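Local coordinates for thioesterase (Streptomyces sp. WAC02707, PDB 6VAP), which probably hydrolyses acyl groups from blocked carrier proteins, as an editing type II thioesterase of the borrelidin biosynthetic pathway, at residues Q26-P31 / V92-H97; E71-L76 / A101-E106; Q79-L84 / R109-A114; I196-G201 / F223-F228. One frame throughout, in Å; residues are numbered along the deposited sequence.

In the fold
Contacts 1 and 4 are parallel strand pairs in the same mixed sheet. Contact 1 is fully buried near its centre, whereas contact 4 sits at one side and takes in the outermost strand 223-228. Contacts 2 and 3 both join helices 73-87 and 99-113, contact 2 near the start of each helix and contact 3 farther along. Those helices pack on contact 1 through Leu80, Leu84, Leu103 and Phe111. Chemistry follows position: contact 1 is almost wholly apolar, with one aromatic ring, Phe95, on one face; contact 4 adds a histidine-carboxylate bond and a water; contact 2 sets an apolar patch beside two carboxylates; and contact 3 relies on aromatic rings. A salt bridge from Asp74 to Arg110 connects the two helical contacts.

Contact 1: Q26-P31 / V92-H97; sequences QLICLP and VALFGH
Gln26 begins the pairing with its carbonyl O, which accepts from Ala93 N at 2.8 Å with the donor tilted 23° from the carbonyl plane. Its CB leans on Val92, while its side-chain amide bonds to His89 N and Arg87 O, just ahead of strand 92-97. Leu27 points to the sheet face that carries Ala93 and Phe95. With CG opposite the backbone N (chi1 172°), its CD1 reaches across to lie 3.9 Å from Phe95 CB, the two side chains running alongside each other. Ile28 uses both its backbone N and O: N donates to Ala93 O, and O accepts from Phe95 N. On the other face its CD1 presses against Val92 CG2 at 3.4 Å and Leu94 CD2 at 3.3 Å, both closer than ordinary carbon contacts. Cys29 returns to the Phe95 side, where helix 239-250 also packs on Leu27, Ala93 and Phe95. Leu30 N donates to Phe95 O at 2.8 Å, and its CD2 also approaches that oxygen. The last rung, His97 N to Leu30 O, is weak at 3.4 Å; the strands part as Pro31 turns away. Five parallel bridges join the two strands, which lie in the middle of the alpha/beta-hydrolase sheet, between strands 52-56 and 120-124. Strand 92-97 leads into a GxSxG sequence beginning at Gly96, consistent with the nucleophile elbow of that fold.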
loop_
_atom_site.group_PDB
_atom_site.type_symbol
_atom_site.label_atom_id
_atom_site.label_comp_id
_atom_site.label_asym_id
_atom_site.label_seq_id
_atom_site.Cartn_x
_atom_site.Cartn_y
_atom_site.Cartn_z
ATOM N N GLN A 26 12.867 6.648 -5.092
ATOM C CA GLN A 26 12.265 6.207 -3.837
ATOM C C GLN A 26 10.987 5.409 -4.097
ATOM O O GLN A 26 10.193 5.743 -4.980
ATOM C CB GLN A 26 11.930 7.384 -2.918
ATOM C CG GLN A 26 13.113 7.933 -2.147
ATOM C CD GLN A 26 12.693 8.946 -1.103
ATOM O OE1 GLN A 26 11.568 9.442 -1.123
ATOM N NE2 GLN A 26 13.593 9.256 -0.181
ATOM N N LEU A 27 10.807 4.330 -3.346
ATOM C CA LEU A 27 9.596 3.523 -3.411
ATOM C C LEU A 27 9.033 3.423 -1.992
ATOM O O LEU A 27 9.684 2.892 -1.081
ATOM C CB LEU A 27 9.885 2.138 -3.984
ATOM C CG LEU A 27 8.670 1.189 -3.875
ATOM C CD1 LEU A 27 7.609 1.590 -4.845
ATOM C CD2 LEU A 27 9.056 -0.262 -4.075
ATOM N N ILE A 28 7.849 3.976 -1.798
ATOM C CA ILE A 28 7.182 3.941 -0.504
ATOM C C ILE A 28 6.176 2.823 -0.561
ATOM O O ILE A 28 5.307 2.842 -1.431
ATOM C CB ILE A 28 6.493 5.277 -0.197
ATOM C CG1 ILE A 28 7.523 6.431 -0.282
ATOM C CG2 ILE A 28 5.853 5.252 1.198
ATOM C CD1 ILE A 28 6.867 7.753 -0.561
ATOM N N CYS A 29 6.263 1.868 0.354
ATOM C CA CYS A 29 5.476 0.637 0.329
ATOM C C CYS A 29 4.530 0.589 1.519
ATOM O O CYS A 29 4.976 0.688 2.666
ATOM C CB CYS A 29 6.418 -0.579 0.373
ATOM S SG CYS A 29 7.474 -0.632 -1.082
ATOM N N LEU A 30 3.248 0.384 1.238
ATOM C CA LEU A 30 2.187 0.405 2.214
ATOM C C LEU A 30 1.680 -1.014 2.403
ATOM O O LEU A 30 1.149 -1.615 1.458
ATOM C CB LEU A 30 1.048 1.322 1.758
ATOM C CG LEU A 30 1.302 2.851 1.737
ATOM C CD1 LEU A 30 1.959 3.355 2.972
ATOM C CD2 LEU A 30 2.192 3.206 0.485
ATOM N N PRO A 31 1.817 -1.587 3.585
ATOM C CA PRO A 31 1.332 -2.946 3.794
ATOM C C PRO A 31 -0.181 -3.035 3.794
ATOM O O PRO A 31 -0.889 -2.057 4.052
ATOM C CB PRO A 31 1.885 -3.298 5.167
ATOM C CG PRO A 31 3.012 -2.400 5.373
ATOM C CD PRO A 31 2.651 -1.126 4.698
ATOM N N VAL A 92 9.838 9.639 -6.876
ATOM C CA VAL A 92 9.240 8.818 -5.830
ATOM C C VAL A 92 8.019 8.098 -6.391
ATOM O O VAL A 92 7.226 8.673 -7.146
ATOM C CB VAL A 92 8.861 9.667 -4.598
ATOM C CG1 VAL A 92 7.895 10.777 -4.995
ATOM C CG2 VAL A 92 8.272 8.811 -3.496
ATOM N N ALA A 93 7.869 6.834 -6.009
ATOM C CA ALA A 93 6.721 6.032 -6.391
ATOM C C ALA A 93 6.135 5.388 -5.141
ATOM O O ALA A 93 6.820 5.212 -4.126
ATOM C CB ALA A 93 7.088 4.959 -7.414
ATOM N N LEU A 94 4.844 5.056 -5.215
ATOM C CA LEU A 94 4.130 4.411 -4.120
ATOM C C LEU A 94 3.624 3.038 -4.546
ATOM O O LEU A 94 3.156 2.860 -5.674
ATOM C CB LEU A 94 2.967 5.265 -3.665
ATOM C CG LEU A 94 3.198 6.789 -3.604
ATOM C CD1 LEU A 94 1.944 7.502 -3.273
ATOM C CD2 LEU A 94 4.291 7.107 -2.595
ATOM N N PHE A 95 3.702 2.069 -3.633
ATOM C CA PHE A 95 3.184 0.726 -3.841
ATOM C C PHE A 95 2.359 0.343 -2.626
ATOM O O PHE A 95 2.844 0.413 -1.490
ATOM C CB PHE A 95 4.310 -0.289 -4.070
ATOM C CG PHE A 95 3.817 -1.682 -4.277
ATOM C CD1 PHE A 95 3.520 -2.488 -3.212
ATOM C CD2 PHE A 95 3.676 -2.198 -5.569
ATOM C CE1 PHE A 95 3.032 -3.801 -3.432
ATOM C CE2 PHE A 95 3.217 -3.459 -5.781
ATOM C CZ PHE A 95 2.862 -4.257 -4.698
ATOM N N GLY A 96 1.108 -0.054 -2.864
ATOM C CA GLY A 96 0.260 -0.538 -1.778
ATOM C C GLY A 96 -0.448 -1.825 -2.159
ATOM O O GLY A 96 -0.951 -1.939 -3.279
ATOM N N HIS A 97 -0.545 -2.772 -1.239
ATOM C CA HIS A 97 -1.320 -3.984 -1.431
ATOM C C HIS A 97 -2.571 -3.920 -0.566
ATOM O O HIS A 97 -2.497 -3.579 0.614
ATOM C CB HIS A 97 -0.468 -5.195 -1.080
ATOM C CG HIS A 97 -1.177 -6.493 -1.275
ATOM N ND1 HIS A 97 -1.634 -6.921 -2.503
ATOM C CD2 HIS A 97 -1.521 -7.450 -0.384
ATOM C CE1 HIS A 97 -2.216 -8.101 -2.362
ATOM N NE2 HIS A 97 -2.172 -8.437 -1.085
#

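Contact 2: E71-L76 / A101-E106; sequences EDIDEL and ATLAFE
Ile73 and Leu103 bring the first turn of helix 73-87 alongside helix 99-113, with their CA atoms 6.0 Å apart. Asp72 caps that turn from the N-cap position, its OD2 accepting from Glu75 N at 2.8 Å. Ile73 is the main apolar bridge: the methyl CG2, opposite the backbone N, lies 3.8 Å from Glu106 CG and also touches Thr102 CG2, while CD1 rests beside Leu103 CB. The Ile73 and Glu106 side chains cross at about a right angle. Leu103 answers with CD1, which meets Leu76 CB at 4.0 Å and Ile73 O at the same distance. Beside this patch Asp74 OD1 and Glu106 OE1 stand 3.7 Å apart, with the carboxylate planes about 70° apart as modelled, though Asp74 is poorly ordered. Arg110 spans them, with NH2 bridging to Asp74 and NH1 to Glu106, and probably offsets their like charges. Arg187 holds the second oxygen of Asp74, and Tyr184 OH bonds Glu106 OE2. Thr102 OG1 accepts a hydrogen bond from Arg126 NE. Helix 99-113 follows strand 92-97 and its GxSxG sequence, so this is the packing of helix 73-87 against the helix behind the probable nucleophile elbow of an alpha/beta hydrolase.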
loop_
_atom_site.group_PDB
_atom_site.type_symbol
_atom_site.label_atom_id
_atom_site.label_comp_id
_atom_site.label_asym_id
_atom_site.label_seq_id
_atom_site.Cartn_x
_atom_site.Cartn_y
_atom_site.Cartn_z
ATOM N N GLU A 71 -7.712 3.508 12.946
ATOM C CA GLU A 71 -8.931 2.875 12.467
ATOM C C GLU A 71 -9.481 3.515 11.202
ATOM O O GLU A 71 -10.602 3.194 10.812
ATOM C CB GLU A 71 -9.998 2.928 13.571
ATOM C CG GLU A 71 -9.634 2.144 14.820
ATOM C CD GLU A 71 -10.640 2.327 15.941
ATOM O OE1 GLU A 71 -11.559 3.158 15.789
ATOM O OE2 GLU A 71 -10.505 1.640 16.970
ATOM N N ASP A 72 -8.734 4.409 10.563
ATOM C CA ASP A 72 -9.252 5.227 9.475
ATOM C C ASP A 72 -8.102 5.467 8.512
ATOM O O ASP A 72 -7.006 5.830 8.942
ATOM C CB ASP A 72 -9.842 6.550 9.990
ATOM C CG ASP A 72 -10.232 7.488 8.860
ATOM O OD1 ASP A 72 -11.182 7.170 8.113
ATOM O OD2 ASP A 72 -9.588 8.550 8.719
ATOM N N ILE A 73 -8.360 5.291 7.217
ATOM C CA ILE A 73 -7.330 5.521 6.211
ATOM C C ILE A 73 -6.910 6.983 6.188
ATOM O O ILE A 73 -5.722 7.311 6.077
ATOM C CB ILE A 73 -7.854 5.071 4.839
ATOM C CG1 ILE A 73 -8.009 3.538 4.791
ATOM C CG2 ILE A 73 -6.891 5.546 3.724
ATOM C CD1 ILE A 73 -6.720 2.839 4.503
ATOM N N ASP A 74 -7.874 7.893 6.271
ATOM C CA ASP A 74 -7.525 9.312 6.238
ATOM C C ASP A 74 -6.666 9.713 7.433
ATOM O O ASP A 74 -5.770 10.559 7.308
ATOM C CB ASP A 74 -8.785 10.173 6.188
ATOM C CG ASP A 74 -9.272 10.400 4.769
ATOM O OD1 ASP A 74 -8.463 10.839 3.921
ATOM O OD2 ASP A 74 -10.462 10.134 4.492
ATOM N N GLU A 75 -6.885 9.074 8.586
ATOM C CA GLU A 75 -6.057 9.364 9.750
ATOM C C GLU A 75 -4.674 8.768 9.568
ATOM O O GLU A 75 -3.674 9.420 9.879
ATOM C CB GLU A 75 -6.707 8.825 11.029
ATOM C CG GLU A 75 -7.909 9.636 11.487
ATOM C CD GLU A 75 -8.811 8.862 12.425
ATOM O OE1 GLU A 75 -10.003 9.224 12.541
ATOM O OE2 GLU A 75 -8.329 7.889 13.045
ATOM N N LEU A 76 -4.598 7.530 9.068
ATOM C CA LEU A 76 -3.301 6.964 8.699
ATOM C C LEU A 76 -2.548 7.898 7.759
ATOM O O LEU A 76 -1.364 8.188 7.960
ATOM C CB LEU A 76 -3.464 5.583 8.051
ATOM C CG LEU A 76 -3.463 4.394 9.016
ATOM C CD1 LEU A 76 -4.134 3.186 8.339
ATOM C CD2 LEU A 76 -2.087 4.052 9.462
ATOM N N ALA A 101 -3.183 -0.204 -0.714
ATOM C CA ALA A 101 -3.410 0.467 -1.997
ATOM C C ALA A 101 -4.276 1.715 -1.824
ATOM O O ALA A 101 -4.038 2.754 -2.450
ATOM C CB ALA A 101 -4.058 -0.511 -2.998
ATOM N N THR A 102 -5.294 1.632 -0.980
ATOM C CA THR A 102 -6.116 2.805 -0.724
ATOM C C THR A 102 -5.309 3.872 0.012
ATOM O O THR A 102 -5.369 5.060 -0.326
ATOM C CB THR A 102 -7.357 2.410 0.071
ATOM O OG1 THR A 102 -8.109 1.421 -0.633
ATOM C CG2 THR A 102 -8.261 3.663 0.329
ATOM N N LEU A 103 -4.535 3.464 1.014
ATOM C CA LEU A 103 -3.642 4.400 1.677
ATOM C C LEU A 103 -2.670 5.021 0.693
ATOM O O LEU A 103 -2.475 6.241 0.715
ATOM C CB LEU A 103 -2.904 3.698 2.803
ATOM C CG LEU A 103 -1.899 4.552 3.575
ATOM C CD1 LEU A 103 -2.566 5.822 4.119
ATOM C CD2 LEU A 103 -1.321 3.751 4.709
ATOM N N ALA A 104 -2.090 4.209 -0.200
ATOM C CA ALA A 104 -1.168 4.735 -1.199
ATOM C C ALA A 104 -1.838 5.760 -2.082
ATOM O O ALA A 104 -1.209 6.763 -2.441
ATOM C CB ALA A 104 -0.576 3.617 -2.062
ATOM N N PHE A 105 -3.102 5.522 -2.437
ATOM C CA PHE A 105 -3.817 6.461 -3.279
ATOM C C PHE A 105 -4.070 7.758 -2.543
ATOM O O PHE A 105 -3.999 8.828 -3.139
ATOM C CB PHE A 105 -5.128 5.848 -3.741
ATOM C CG PHE A 105 -6.130 6.863 -4.238
ATOM C CD1 PHE A 105 -6.042 7.394 -5.528
ATOM C CD2 PHE A 105 -7.174 7.243 -3.453
ATOM C CE1 PHE A 105 -6.967 8.298 -5.978
ATOM C CE2 PHE A 105 -8.103 8.140 -3.901
ATOM C CZ PHE A 105 -8.003 8.673 -5.173
ATOM N N GLU A 106 -4.437 7.675 -1.270
ATOM C CA GLU A 106 -4.683 8.862 -0.463
ATOM C C GLU A 106 -3.405 9.659 -0.268
ATOM O O GLU A 106 -3.431 10.895 -0.315
ATOM C CB GLU A 106 -5.292 8.437 0.874
ATOM C CG GLU A 106 -6.741 8.015 0.797
ATOM C CD GLU A 106 -7.639 9.178 0.355
ATOM O OE1 GLU A 106 -7.217 10.328 0.527
ATOM O OE2 GLU A 106 -8.731 8.913 -0.168
#

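Contact 3: Q79-L84 / R109-A114; sequences QLFPVL and RRFESA
Phe81 and Arg110 mark the nearest backbone approach, 7.4 Å between their CA atoms, of two helical segments whose axes stay 11.0 Å apart and cross at -52°. Phe81 spans this gap, with CG anti to the backbone N (chi1 -171°) and the ring extending to the other helix. Arg110 CB sits squarely over one face of that ring, 3.6 Å from its centroid, in a CH-pi contact. The ring's far end, CZ, approaches Arg110 O at 3.2 Å, while Ala114 CB lies at its edge. Phe111 completes the surround as the partner in a T-shaped pair: the edge of Phe81 points at the face of Phe111, with the ring planes at 82° and CE1 of Phe81 lying over the ring centre. The centroids are 4.8 Å apart, and Phe81 CE1 comes within 3.5 Å of Phe111 CD1. Phe81 is thus fixed on a face by one residue and at its edge by two others. Leu84 CB touches Phe111 CZ at 4.1 Å, extending the apolar seam by one turn of helix 73-87. The extended Arg110 chain leads its guanidinium away from the rings, to salt bridges with Glu106 and Asp74 and a hydrogen bond with Asn78. Helix 73-87 kinks at Pro82, whose N makes no bond to the turn before. Together these side chains form the aromatic seam between two helices on one side of the alpha/beta-hydrolase sheet, one entering strand 92-97 and the other leaving it.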
loop_
_atom_site.group_PDB
_atom_site.type_symbol
_atom_site.label_atom_id
_atom_site.label_comp_id
_atom_site.label_asym_id
_atom_site.label_seq_id
_atom_site.Cartn_x
_atom_site.Cartn_y
_atom_site.Cartn_z
ATOM N N GLN A 79 -1.558 11.429 9.403
ATOM C CA GLN A 79 -0.403 11.288 10.291
ATOM C C GLN A 79 0.859 10.916 9.508
ATOM O O GLN A 79 1.969 11.370 9.839
ATOM C CB GLN A 79 -0.695 10.218 11.359
ATOM C CG GLN A 79 -1.681 10.658 12.412
ATOM C CD GLN A 79 -1.674 9.753 13.625
ATOM O OE1 GLN A 79 -0.634 9.269 14.049
ATOM N NE2 GLN A 79 -2.836 9.520 14.183
ATOM N N LEU A 80 0.710 10.088 8.469
ATOM C CA LEU A 80 1.883 9.583 7.774
ATOM C C LEU A 80 2.459 10.612 6.813
ATOM O O LEU A 80 3.675 10.638 6.608
ATOM C CB LEU A 80 1.509 8.305 7.032
ATOM C CG LEU A 80 2.516 7.708 6.093
ATOM C CD1 LEU A 80 3.829 7.382 6.832
ATOM C CD2 LEU A 80 1.909 6.442 5.467
ATOM N N PHE A 81 1.623 11.478 6.245
ATOM C CA PHE A 81 2.111 12.361 5.192
ATOM C C PHE A 81 3.214 13.272 5.665
ATOM O O PHE A 81 4.237 13.342 4.962
ATOM C CB PHE A 81 0.953 13.154 4.598
ATOM C CG PHE A 81 1.338 13.929 3.367
ATOM C CD1 PHE A 81 1.951 13.291 2.281
ATOM C CD2 PHE A 81 1.085 15.285 3.284
ATOM C CE1 PHE A 81 2.313 14.004 1.167
ATOM C CE2 PHE A 81 1.432 15.991 2.148
ATOM C CZ PHE A 81 2.052 15.350 1.097
ATOM N N PRO A 82 3.076 14.021 6.777
ATOM C CA PRO A 82 4.179 14.886 7.223
ATOM C C PRO A 82 5.474 14.146 7.431
ATOM O O PRO A 82 6.551 14.714 7.217
ATOM C CB PRO A 82 3.661 15.475 8.545
ATOM C CG PRO A 82 2.205 15.118 8.612
ATOM C CD PRO A 82 1.971 13.974 7.758
ATOM N N VAL A 83 5.404 12.901 7.887
ATOM C CA VAL A 83 6.614 12.117 8.091
ATOM C C VAL A 83 7.250 11.786 6.750
ATOM O O VAL A 83 8.455 11.978 6.553
ATOM C CB VAL A 83 6.298 10.838 8.884
ATOM C CG1 VAL A 83 7.563 10.046 9.156
ATOM C CG2 VAL A 83 5.601 11.220 10.210
ATOM N N LEU A 84 6.454 11.255 5.813
ATOM C CA LEU A 84 6.985 10.986 4.481
ATOM C C LEU A 84 7.438 12.259 3.795
ATOM O O LEU A 84 8.411 12.227 3.039
ATOM C CB LEU A 84 5.949 10.283 3.615
ATOM C CG LEU A 84 5.817 8.789 3.893
ATOM C CD1 LEU A 84 4.522 8.309 3.272
ATOM C CD2 LEU A 84 7.024 8.012 3.330
ATOM N N ARG A 109 -2.743 11.554 -3.475
ATOM C CA ARG A 109 -3.549 12.759 -3.517
ATOM C C ARG A 109 -2.890 13.878 -2.746
ATOM O O ARG A 109 -2.871 15.018 -3.213
ATOM C CB ARG A 109 -4.935 12.475 -2.926
ATOM C CG ARG A 109 -5.948 11.897 -3.849
ATOM C CD ARG A 109 -7.271 11.628 -3.102
ATOM N NE ARG A 109 -8.436 11.993 -3.898
ATOM C CZ ARG A 109 -9.677 11.973 -3.442
ATOM N NH1 ARG A 109 -9.908 11.623 -2.184
ATOM N NH2 ARG A 109 -10.670 12.278 -4.249
ATOM N N ARG A 110 -2.321 13.562 -1.574
ATOM C CA ARG A 110 -1.683 14.588 -0.750
ATOM C C ARG A 110 -0.340 15.064 -1.321
ATOM O O ARG A 110 0.019 16.241 -1.195
ATOM C CB ARG A 110 -1.517 14.025 0.656
ATOM C CG ARG A 110 -2.818 13.924 1.409
ATOM C CD ARG A 110 -2.765 12.828 2.456
ATOM N NE ARG A 110 -3.927 12.890 3.372
ATOM C CZ ARG A 110 -5.120 12.364 3.083
ATOM N NH1 ARG A 110 -5.332 11.784 1.906
ATOM N NH2 ARG A 110 -6.106 12.441 3.953
ATOM N N PHE A 111 0.435 14.164 -1.917
ATOM C CA PHE A 111 1.673 14.573 -2.563
ATOM C C PHE A 111 1.386 15.554 -3.681
ATOM O O PHE A 111 2.031 16.601 -3.766
ATOM C CB PHE A 111 2.428 13.355 -3.086
ATOM C CG PHE A 111 3.250 12.656 -2.037
ATOM C CD1 PHE A 111 4.388 13.262 -1.503
ATOM C CD2 PHE A 111 2.924 11.389 -1.622
ATOM C CE1 PHE A 111 5.158 12.640 -0.565
ATOM C CE2 PHE A 111 3.705 10.730 -0.674
ATOM C CZ PHE A 111 4.807 11.353 -0.130
ATOM N N GLU A 112 0.400 15.234 -4.532
ATOM C CA GLU A 112 0.088 16.076 -5.679
ATOM C C GLU A 112 -0.451 17.428 -5.244
ATOM O O GLU A 112 -0.061 18.454 -5.805
ATOM C CB GLU A 112 -0.919 15.374 -6.583
ATOM C CG GLU A 112 -0.391 14.070 -7.209
ATOM C CD GLU A 112 -1.092 13.735 -8.539
ATOM O OE1 GLU A 112 -2.109 14.407 -8.884
ATOM O OE2 GLU A 112 -0.608 12.811 -9.239
ATOM N N SER A 113 -1.337 17.459 -4.248
ATOM C CA SER A 113 -1.824 18.753 -3.769
ATOM C C SER A 113 -0.689 19.601 -3.208
ATOM O O SER A 113 -0.759 20.839 -3.212
ATOM C CB SER A 113 -2.905 18.537 -2.717
ATOM O OG SER A 113 -4.133 18.178 -3.350
ATOM N N ALA A 114 0.380 18.968 -2.752
ATOM C CA ALA A 114 1.545 19.688 -2.260
ATOM C C ALA A 114 2.544 20.001 -3.365
ATOM O O ALA A 114 3.627 20.501 -3.071
ATOM C CB ALA A 114 2.219 18.893 -1.140
#

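Contact 4: I196-G201 / F223-F228; sequences IHALTG and FTLDTF
His197 and Asp226 join two neighbouring strands by a side-chain bond: NE2 donates to OD2 at 2.6 Å, short but bent, with 131° at the hydrogen. The carboxylate oxygen lies close to the imidazole plane, whereas the histidine meets OD2 on its anti side and somewhat out of the carboxylate plane. With CG anti to the backbone N (chi1 -167°), the His197 ring reaches toward strand 223-228. Thr224 lies over one ring face, with OG1 only 3.0 Å from His197 CG and CB in a CH-pi contact. A water bridges Thr224 OG1 and Ile196 O, adding a link beside the backbone ladder. His249 binds ND1, with both ring nitrogens engaged, which should restrict rotation of the imidazole. Five backbone bonds hold the strands in parallel register, among them Ala198 N to Thr224 O at 2.8 Å and Phe228 N to Thr200 O, also 2.8 Å. On the face opposite the histidine, Leu225 CD1 lies 3.5 Å from Ala198 CB, and Phe223 CE1 touches the same methyl at 3.8 Å. Phe228 returns to the histidine face, its CE1 resting 3.9 Å from Leu199 CB. The pair belongs to a beta-alpha-beta unit in which strand 223-228 is outermost: strand 120-124 flanks 196-201 on its inner side, helix 209-213 packs on Phe223 and Leu225, and helix 239-250 lies against His197, Asp226 and Phe228.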
loop_
_atom_site.group_PDB
_atom_site.type_symbol
_atom_site.label_atom_id
_atom_site.label_comp_id
_atom_site.label_asym_id
_atom_site.label_seq_id
_atom_site.Cartn_x
_atom_site.Cartn_y
_atom_site.Cartn_z
ATOM N N ILE A 196 -0.861 5.261 -13.086
ATOM C CA ILE A 196 -1.393 4.289 -12.154
ATOM C C ILE A 196 -1.256 2.920 -12.792
ATOM O O ILE A 196 -1.646 2.714 -13.946
ATOM C CB ILE A 196 -2.858 4.571 -11.797
ATOM C CG1 ILE A 196 -2.965 5.811 -10.912
ATOM C CG2 ILE A 196 -3.445 3.332 -10.997
ATOM C CD1 ILE A 196 -4.372 6.171 -10.477
ATOM N N HIS A 197 -0.640 1.999 -12.072
ATOM C CA HIS A 197 -0.483 0.627 -12.529
ATOM C C HIS A 197 -1.195 -0.256 -11.520
ATOM O O HIS A 197 -0.802 -0.323 -10.354
ATOM C CB HIS A 197 0.986 0.210 -12.680
ATOM C CG HIS A 197 1.166 -1.083 -13.432
ATOM N ND1 HIS A 197 2.312 -1.388 -14.133
ATOM C CD2 HIS A 197 0.341 -2.150 -13.596
ATOM C CE1 HIS A 197 2.188 -2.577 -14.695
ATOM N NE2 HIS A 197 1.004 -3.068 -14.378
ATOM N N ALA A 198 -2.233 -0.936 -11.962
ATOM C CA ALA A 198 -3.030 -1.768 -11.089
ATOM C C ALA A 198 -2.627 -3.218 -11.296
ATOM O O ALA A 198 -2.319 -3.642 -12.415
ATOM C CB ALA A 198 -4.499 -1.565 -11.400
ATOM N N LEU A 199 -2.640 -3.982 -10.214
ATOM C CA LEU A 199 -2.226 -5.378 -10.228
ATOM C C LEU A 199 -3.252 -6.189 -9.449
ATOM O O LEU A 199 -3.609 -5.821 -8.323
ATOM C CB LEU A 199 -0.837 -5.551 -9.616
ATOM C CG LEU A 199 0.204 -4.531 -10.058
ATOM C CD1 LEU A 199 1.398 -4.640 -9.156
ATOM C CD2 LEU A 199 0.631 -4.720 -11.510
ATOM N N THR A 200 -3.752 -7.267 -10.051
ATOM C CA THR A 200 -4.847 -8.002 -9.435
ATOM C C THR A 200 -4.697 -9.489 -9.740
ATOM O O THR A 200 -4.043 -9.881 -10.702
ATOM C CB THR A 200 -6.202 -7.426 -9.909
ATOM O OG1 THR A 200 -7.259 -7.951 -9.091
ATOM C CG2 THR A 200 -6.450 -7.757 -11.387
ATOM N N GLY A 201 -5.297 -10.312 -8.899
ATOM C CA GLY A 201 -5.383 -11.727 -9.155
ATOM C C GLY A 201 -6.669 -12.069 -9.881
ATOM O O GLY A 201 -7.687 -11.450 -9.684
ATOM N N PHE A 223 -2.579 4.611 -17.684
ATOM C CA PHE A 223 -3.077 3.539 -16.837
ATOM C C PHE A 223 -2.740 2.178 -17.437
ATOM O O PHE A 223 -2.852 1.953 -18.645
ATOM C CB PHE A 223 -4.577 3.642 -16.631
ATOM C CG PHE A 223 -5.145 2.490 -15.832
ATOM C CD1 PHE A 223 -4.996 2.451 -14.484
ATOM C CD2 PHE A 223 -5.793 1.444 -16.457
ATOM C CE1 PHE A 223 -5.489 1.348 -13.706
ATOM C CE2 PHE A 223 -6.287 0.354 -15.724
ATOM C CZ PHE A 223 -6.147 0.321 -14.366
ATOM N N THR A 224 -2.328 1.256 -16.585
ATOM C CA THR A 224 -2.048 -0.104 -17.019
ATOM C C THR A 224 -2.584 -1.038 -15.945
ATOM O O THR A 224 -2.530 -0.729 -14.752
ATOM C CB THR A 224 -0.538 -0.346 -17.272
ATOM O OG1 THR A 224 0.219 0.016 -16.113
ATOM C CG2 THR A 224 -0.047 0.492 -18.458
ATOM N N LEU A 225 -3.148 -2.153 -16.376
ATOM C CA LEU A 225 -3.678 -3.161 -15.478
ATOM C C LEU A 225 -3.080 -4.499 -15.857
ATOM O O LEU A 225 -3.158 -4.905 -17.024
ATOM C CB LEU A 225 -5.181 -3.242 -15.562
ATOM C CG LEU A 225 -5.849 -4.393 -14.812
ATOM C CD1 LEU A 225 -5.584 -4.320 -13.326
ATOM C CD2 LEU A 225 -7.354 -4.397 -15.085
ATOM N N ASP A 226 -2.487 -5.187 -14.876
ATOM C CA ASP A 226 -1.885 -6.501 -15.081
ATOM C C ASP A 226 -2.593 -7.490 -14.172
ATOM O O ASP A 226 -2.752 -7.209 -12.979
ATOM C CB ASP A 226 -0.378 -6.521 -14.764
ATOM C CG ASP A 226 0.476 -6.136 -15.955
ATOM O OD1 ASP A 226 0.347 -6.786 -17.027
ATOM O OD2 ASP A 226 1.301 -5.213 -15.824
ATOM N N THR A 227 -3.023 -8.618 -14.731
ATOM C CA THR A 227 -3.722 -9.665 -14.001
ATOM C C THR A 227 -2.788 -10.854 -13.844
ATOM O O THR A 227 -2.045 -11.211 -14.768
ATOM C CB THR A 227 -5.009 -10.081 -14.747
ATOM O OG1 THR A 227 -5.781 -8.887 -15.003
ATOM C CG2 THR A 227 -5.771 -11.058 -13.963
ATOM N N PHE A 228 -2.874 -11.496 -12.691
ATOM C CA PHE A 228 -2.035 -12.634 -12.357
ATOM C C PHE A 228 -2.882 -13.832 -11.933
ATOM O O PHE A 228 -3.978 -13.676 -11.365
ATOM C CB PHE A 228 -1.076 -12.268 -11.232
ATOM C CG PHE A 228 -0.224 -11.065 -11.533
ATOM C CD1 PHE A 228 -0.749 -9.790 -11.402
ATOM C CD2 PHE A 228 1.119 -11.219 -11.969
ATOM C CE1 PHE A 228 0.064 -8.657 -11.711
ATOM C CE2 PHE A 228 1.905 -10.149 -12.202
ATOM C CZ PHE A 228 1.364 -8.826 -12.088
HETATM O O HOH W 1 0.811 2.804 -16.000
#